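Local coordinates for cortical-lytic enzyme (Bacillus cereus, PDB 4S3J), which acts as an N-acetylglucosaminidase that degrades partially broken-down cortex peptidoglycan when spores germinate, at residues Ser67-Val72 with Lys393-Lys398; Arg103-Ile108 with Phe425-Lys430. One frame throughout, in Å; residues are numbered along the deposited sequence.

Overall arrangement
Interaction 1 joins the LysM part of the chain to the TIM barrel; interaction 2 lies at the start of the first barrel strand. Interaction 1 sets helix 63-70, in the second LysM domain, against helix 387-400 of the glycosyl hydrolase family 18 domain. Interaction 2 pairs the start of strand 104-111 with the chain end after helix 415-424. Their centres are about 15 Å apart, and they touch. Phe425 of interaction 2 joins them: it packs edge-to-face on Phe394 and makes a cation-pi contact with Lys398. Met397 CE also lies 3.6 Å from Val105 CG2. Both contacts lie away from Glu220, the likely proton donor.

Interaction 1. Residues Ser67-Val72 with Lys393-Lys398; sequences SQTYNV and KFNLMK
Gln68 meets Asn395 and Lys398 of the facing helix. Its CB lies against the amide carbon of Asn395, with 3.7 Å between Gln68 CB and Asn395 CG. The Gln68 chain is bent at chi2 (-62°). The Gln68 and Lys398 side chains run past one another head to tail, with Gln68 OE1 4.0 Å from Lys398 CB. Gln68 O accepts a hydrogen bond from Lys398 NZ at 2.9 Å. Thr69 follows with OG1, which lies beside the backbone N and accepts a nearly straight bond from Asn395 ND2 (3.1 Å, 176°). This bond lies in the amide plane of Asn395. The same OG1 also bonds to Arg65 O, and Asn395 OD1 is held by Gln391 NE2. The amide is therefore gripped at both ends, which fixes its rotation.

These bonds join two domains: helix 63-70 belongs to a LysM domain and helix 387-400 to the TIM barrel. The LysM helix closes with a Schellman motif, in which Asn71 takes positive phi. Asn71 OD1 accepts a bond from Lys398 NZ at 2.8 Å, with the donor tilted from the carbonyl plane. The lysine chain is extended beyond CG and reaches across to the helix end, meeting the Asn71 side chain at about a right angle. Asn424 OD1 is a third acceptor for the ammonium group. Asn71 ND2 bonds to Asn424 O.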
loop_
_atom_site.group_PDB
_atom_site.type_symbol
_atom_site.label_atom_id
_atom_site.label_comp_id
_atom_site.label_asym_id
_atom_site.label_seq_id
_atom_site.Cartn_x
_atom_site.Cartn_y
_atom_site.Cartn_z
ATOM N N SER A 67 10.287 19.099 -5.715
ATOM C CA SER A 67 10.934 19.318 -4.422
ATOM C C SER A 67 10.423 18.305 -3.389
ATOM O O SER A 67 11.209 17.792 -2.598
ATOM C CB SER A 67 10.733 20.763 -3.956
ATOM O OG SER A 67 9.399 21.065 -3.607
ATOM N N GLN A 68 9.131 18.012 -3.407
ATOM C CA GLN A 68 8.599 17.005 -2.492
ATOM C C GLN A 68 9.187 15.642 -2.815
ATOM O O GLN A 68 9.625 14.917 -1.928
ATOM C CB GLN A 68 7.066 16.924 -2.554
ATOM C CG GLN A 68 6.344 18.093 -1.922
ATOM C CD GLN A 68 6.632 18.209 -0.425
ATOM O OE1 GLN A 68 6.529 17.231 0.311
ATOM N NE2 GLN A 68 7.017 19.400 0.018
ATOM N N THR A 69 9.217 15.296 -4.096
ATOM C CA THR A 69 9.719 14.007 -4.496
ATOM C C THR A 69 11.156 13.796 -4.029
ATOM O O THR A 69 11.465 12.752 -3.459
ATOM C CB THR A 69 9.648 13.838 -6.030
ATOM O OG1 THR A 69 8.279 13.789 -6.445
ATOM C CG2 THR A 69 10.359 12.552 -6.499
ATOM N N TYR A 70 12.022 14.785 -4.247
ATOM C CA TYR A 70 13.444 14.597 -3.971
ATOM C C TYR A 70 13.905 15.123 -2.619
ATOM O O TYR A 70 15.094 15.176 -2.356
ATOM C CB TYR A 70 14.269 15.211 -5.118
ATOM C CG TYR A 70 14.134 14.351 -6.354
ATOM C CD1 TYR A 70 14.805 13.149 -6.438
ATOM C CD2 TYR A 70 13.322 14.725 -7.412
ATOM C CE1 TYR A 70 14.655 12.302 -7.548
ATOM C CE2 TYR A 70 13.188 13.896 -8.547
ATOM C CZ TYR A 70 13.856 12.690 -8.596
ATOM O OH TYR A 70 13.722 11.861 -9.702
ATOM N N ASN A 71 12.955 15.415 -1.739
ATOM C CA ASN A 71 13.256 15.810 -0.355
ATOM C C ASN A 71 14.199 16.999 -0.255
ATOM O O ASN A 71 15.061 17.056 0.637
ATOM C CB ASN A 71 13.881 14.633 0.386
ATOM C CG ASN A 71 13.035 13.365 0.296
ATOM O OD1 ASN A 71 11.826 13.395 0.514
ATOM N ND2 ASN A 71 13.674 12.248 -0.052
ATOM N N VAL A 72 13.973 17.979 -1.122
ATOM C CA VAL A 72 14.765 19.215 -1.188
ATOM C C VAL A 72 13.878 20.434 -0.952
ATOM O O VAL A 72 12.779 20.508 -1.481
ATOM C CB VAL A 72 15.475 19.351 -2.557
ATOM C CG1 VAL A 72 16.421 18.203 -2.789
ATOM C CG2 VAL A 72 14.492 19.415 -3.669
ATOM N N LYS A 393 1.473 9.438 -3.774
ATOM C CA LYS A 393 1.118 8.964 -2.440
ATOM C C LYS A 393 2.261 9.136 -1.441
ATOM O O LYS A 393 2.028 9.558 -0.302
ATOM C CB LYS A 393 0.692 7.503 -2.509
ATOM C CG LYS A 393 -0.675 7.283 -3.161
ATOM C CD LYS A 393 -1.790 7.769 -2.254
ATOM C CE LYS A 393 -3.181 7.643 -2.884
ATOM N NZ LYS A 393 -3.590 6.246 -3.194
ATOM N N PHE A 394 3.497 8.860 -1.863
ATOM C CA PHE A 394 4.662 9.089 -1.003
ATOM C C PHE A 394 4.749 10.579 -0.631
ATOM O O PHE A 394 5.031 10.915 0.527
ATOM C CB PHE A 394 5.960 8.660 -1.694
ATOM C CG PHE A 394 6.144 7.153 -1.845
ATOM C CD1 PHE A 394 5.378 6.216 -1.136
ATOM C CD2 PHE A 394 7.087 6.674 -2.763
ATOM C CE1 PHE A 394 5.597 4.854 -1.286
ATOM C CE2 PHE A 394 7.292 5.322 -2.923
ATOM C CZ PHE A 394 6.530 4.400 -2.184
ATOM N N ASN A 395 4.539 11.473 -1.599
ATOM C CA ASN A 395 4.590 12.918 -1.332
ATOM C C ASN A 395 3.466 13.345 -0.371
ATOM O O ASN A 395 3.660 14.215 0.485
ATOM C CB ASN A 395 4.517 13.706 -2.629
ATOM C CG ASN A 395 5.786 13.573 -3.461
ATOM O OD1 ASN A 395 6.789 12.986 -3.019
ATOM N ND2 ASN A 395 5.740 14.090 -4.674
ATOM N N LEU A 396 2.294 12.723 -0.496
ATOM C CA LEU A 396 1.207 12.987 0.448
ATOM C C LEU A 396 1.606 12.599 1.880
ATOM O O LEU A 396 1.316 13.334 2.841
ATOM C CB LEU A 396 -0.045 12.238 0.021
ATOM C CG LEU A 396 -1.254 12.307 0.962
ATOM C CD1 LEU A 396 -1.735 13.761 1.095
ATOM C CD2 LEU A 396 -2.376 11.428 0.471
ATOM N N MET A 397 2.278 11.458 2.023
ATOM C CA MET A 397 2.740 10.993 3.334
ATOM C C MET A 397 3.681 12.022 3.936
ATOM O O MET A 397 3.589 12.341 5.121
ATOM C CB MET A 397 3.450 9.647 3.221
ATOM C CG MET A 397 2.533 8.490 2.806
ATOM S SD MET A 397 3.477 6.996 2.392
ATOM C CE MET A 397 4.394 6.740 3.919
ATOM N N LYS A 398 4.571 12.540 3.110
ATOM C CA LYS A 398 5.519 13.553 3.566
ATOM C C LYS A 398 4.803 14.812 4.035
ATOM O O LYS A 398 5.117 15.350 5.110
ATOM C CB LYS A 398 6.513 13.904 2.444
ATOM C CG LYS A 398 7.392 12.736 2.015
ATOM C CD LYS A 398 8.248 13.086 0.821
ATOM C CE LYS A 398 8.822 11.826 0.135
ATOM N NZ LYS A 398 9.801 12.227 -0.943
#

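Interaction 2. Residues Arg103-Ile108 with Phe425-Lys430; sequences RSVESI and FTITKK
The Phe425 ring has Val105 over one face and Arg103 O at its edge, in plane. Val105 CB makes a CH-pi contact, 4.2 Å from the centroid of the Phe425 ring. Val105 CG1, set between its backbone N and carbonyl carbon (chi1 74°), packs 3.4 Å from Phe425 CB. Arg103 runs alongside the ring, and its guanidinium plane is turned 69° from that of Phe425.

The backbones are bonded in parallel register. Thr426 N donates to Arg103 O at 3.0 Å. Val105 N donates to Thr426 O at 2.9 Å. Thr428 N then gives Val105 O a nearly straight bond of 2.9 Å (174°). Beyond the strand, Lys430 NZ forms a salt bridge with Glu106 OE2 at 3.0 Å. It comes from the syn side, tilted out of the carboxylate plane.

Further along the same edge of strand 104-111, Ser107 bonds by backbone to Thr134 and Tyr135, and its OG to Phe132 O. The opposite edge, through Glu106, bonds to Gly403 and Ile405. Residues 426-427 add a short parallel strand on the edge that 135-143 takes over further along. Strand 104-111 lies between 135-143 and 404-408, the first strand of a TIM barrel closing against the last.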
loop_
_atom_site.group_PDB
_atom_site.type_symbol
_atom_site.label_atom_id
_atom_site.label_comp_id
_atom_site.label_asym_id
_atom_site.label_seq_id
_atom_site.Cartn_x
_atom_site.Cartn_y
_atom_site.Cartn_z
ATOM N N ARG A 103 13.537 11.314 5.035
ATOM C CA ARG A 103 12.922 10.965 6.319
ATOM C C ARG A 103 12.701 9.459 6.387
ATOM O O ARG A 103 12.746 8.751 5.361
ATOM C CB ARG A 103 11.619 11.736 6.546
ATOM C CG ARG A 103 10.545 11.594 5.495
ATOM C CD ARG A 103 9.396 12.541 5.812
ATOM N NE ARG A 103 8.090 12.055 6.285
ATOM C CZ ARG A 103 7.794 10.915 6.912
ATOM N NH1 ARG A 103 8.696 9.989 7.211
ATOM N NH2 ARG A 103 6.527 10.716 7.254
ATOM N N SER A 104 12.542 8.971 7.618
ATOM C CA SER A 104 12.291 7.564 7.893
ATOM C C SER A 104 10.836 7.237 7.629
ATOM O O SER A 104 9.970 8.112 7.697
ATOM C CB SER A 104 12.635 7.211 9.346
ATOM O OG SER A 104 14.031 7.267 9.559
ATOM N N VAL A 105 10.582 5.972 7.337
ATOM C CA VAL A 105 9.218 5.472 7.160
ATOM C C VAL A 105 9.125 4.063 7.742
ATOM O O VAL A 105 10.109 3.321 7.767
ATOM C CB VAL A 105 8.811 5.476 5.649
ATOM C CG1 VAL A 105 9.488 4.349 4.869
ATOM C CG2 VAL A 105 7.316 5.399 5.488
ATOM N N GLU A 106 7.943 3.688 8.217
ATOM C CA GLU A 106 7.665 2.293 8.525
ATOM C C GLU A 106 6.774 1.750 7.425
ATOM O O GLU A 106 5.857 2.434 6.978
ATOM C CB GLU A 106 7.017 2.127 9.905
ATOM C CG GLU A 106 7.959 2.563 11.024
ATOM C CD GLU A 106 7.563 2.112 12.419
ATOM O OE1 GLU A 106 6.564 1.400 12.570
ATOM O OE2 GLU A 106 8.292 2.457 13.370
ATOM N N SER A 107 7.084 0.540 6.973
ATOM C CA SER A 107 6.356 -0.112 5.892
ATOM C C SER A 107 5.816 -1.445 6.376
ATOM O O SER A 107 6.501 -2.159 7.094
ATOM C CB SER A 107 7.278 -0.314 4.685
ATOM O OG SER A 107 8.411 -1.067 5.076
ATOM N N ILE A 108 4.600 -1.780 5.946
ATOM C CA ILE A 108 3.981 -3.066 6.208
ATOM C C ILE A 108 3.570 -3.675 4.885
ATOM O O ILE A 108 3.191 -2.937 3.980
ATOM C CB ILE A 108 2.718 -2.957 7.078
ATOM C CG1 ILE A 108 3.029 -2.226 8.389
ATOM C CG2 ILE A 108 2.106 -4.344 7.317
ATOM C CD1 ILE A 108 1.783 -1.735 9.071
ATOM N N PHE A 425 12.678 7.209 0.967
ATOM C CA PHE A 425 12.692 7.086 2.412
ATOM C C PHE A 425 13.807 6.200 2.919
ATOM O O PHE A 425 14.286 5.307 2.220
ATOM C CB PHE A 425 11.382 6.464 2.930
ATOM C CG PHE A 425 10.124 7.220 2.574
ATOM C CD1 PHE A 425 9.823 8.426 3.178
ATOM C CD2 PHE A 425 9.217 6.686 1.661
ATOM C CE1 PHE A 425 8.662 9.099 2.865
ATOM C CE2 PHE A 425 8.048 7.352 1.360
ATOM C CZ PHE A 425 7.770 8.552 1.955
ATOM N N THR A 426 14.158 6.398 4.188
ATOM C CA THR A 426 14.918 5.410 4.923
ATOM C C THR A 426 13.932 4.452 5.560
ATOM O O THR A 426 13.063 4.876 6.293
ATOM C CB THR A 426 15.785 6.069 5.998
ATOM O OG1 THR A 426 16.740 6.922 5.358
ATOM C CG2 THR A 426 16.507 5.042 6.802
ATOM N N ILE A 427 14.009 3.175 5.215
ATOM C CA ILE A 427 13.033 2.204 5.724
ATOM C C ILE A 427 13.495 1.705 7.090
ATOM O O ILE A 427 14.567 1.122 7.224
ATOM C CB ILE A 427 12.851 1.030 4.744
ATOM C CG1 ILE A 427 12.341 1.572 3.398
ATOM C CG2 ILE A 427 11.937 -0.032 5.319
ATOM C CD1 ILE A 427 12.349 0.578 2.314
ATOM N N THR A 428 12.662 1.927 8.097
ATOM C CA THR A 428 12.966 1.524 9.458
ATOM C C THR A 428 12.992 0.011 9.592
ATOM O O THR A 428 12.060 -0.672 9.161
ATOM C CB THR A 428 11.931 2.104 10.412
ATOM O OG1 THR A 428 12.001 3.532 10.377
ATOM C CG2 THR A 428 12.151 1.619 11.852
ATOM N N LYS A 429 14.067 -0.504 10.179
ATOM C CA LYS A 429 14.163 -1.915 10.531
ATOM C C LYS A 429 14.338 -2.008 12.041
ATOM O O LYS A 429 15.231 -1.375 12.604
ATOM C CB LYS A 429 15.323 -2.598 9.816
ATOM C CG LYS A 429 15.151 -2.726 8.310
ATOM C CD LYS A 429 14.059 -3.729 7.968
ATOM C CE LYS A 429 14.471 -4.658 6.849
ATOM N NZ LYS A 429 13.442 -5.678 6.565
ATOM N N LYS A 430 13.474 -2.778 12.690
ATOM C CA LYS A 430 13.489 -2.876 14.136
ATOM C C LYS A 430 14.000 -4.228 14.610
ATOM O O LYS A 430 14.242 -4.413 15.804
ATOM C CB LYS A 430 12.095 -2.624 14.705
ATOM C CG LYS A 430 11.596 -1.243 14.375
ATOM C CD LYS A 430 10.515 -0.795 15.321
ATOM C CE LYS A 430 9.191 -0.597 14.657
ATOM N NZ LYS A 430 8.381 0.360 15.470
#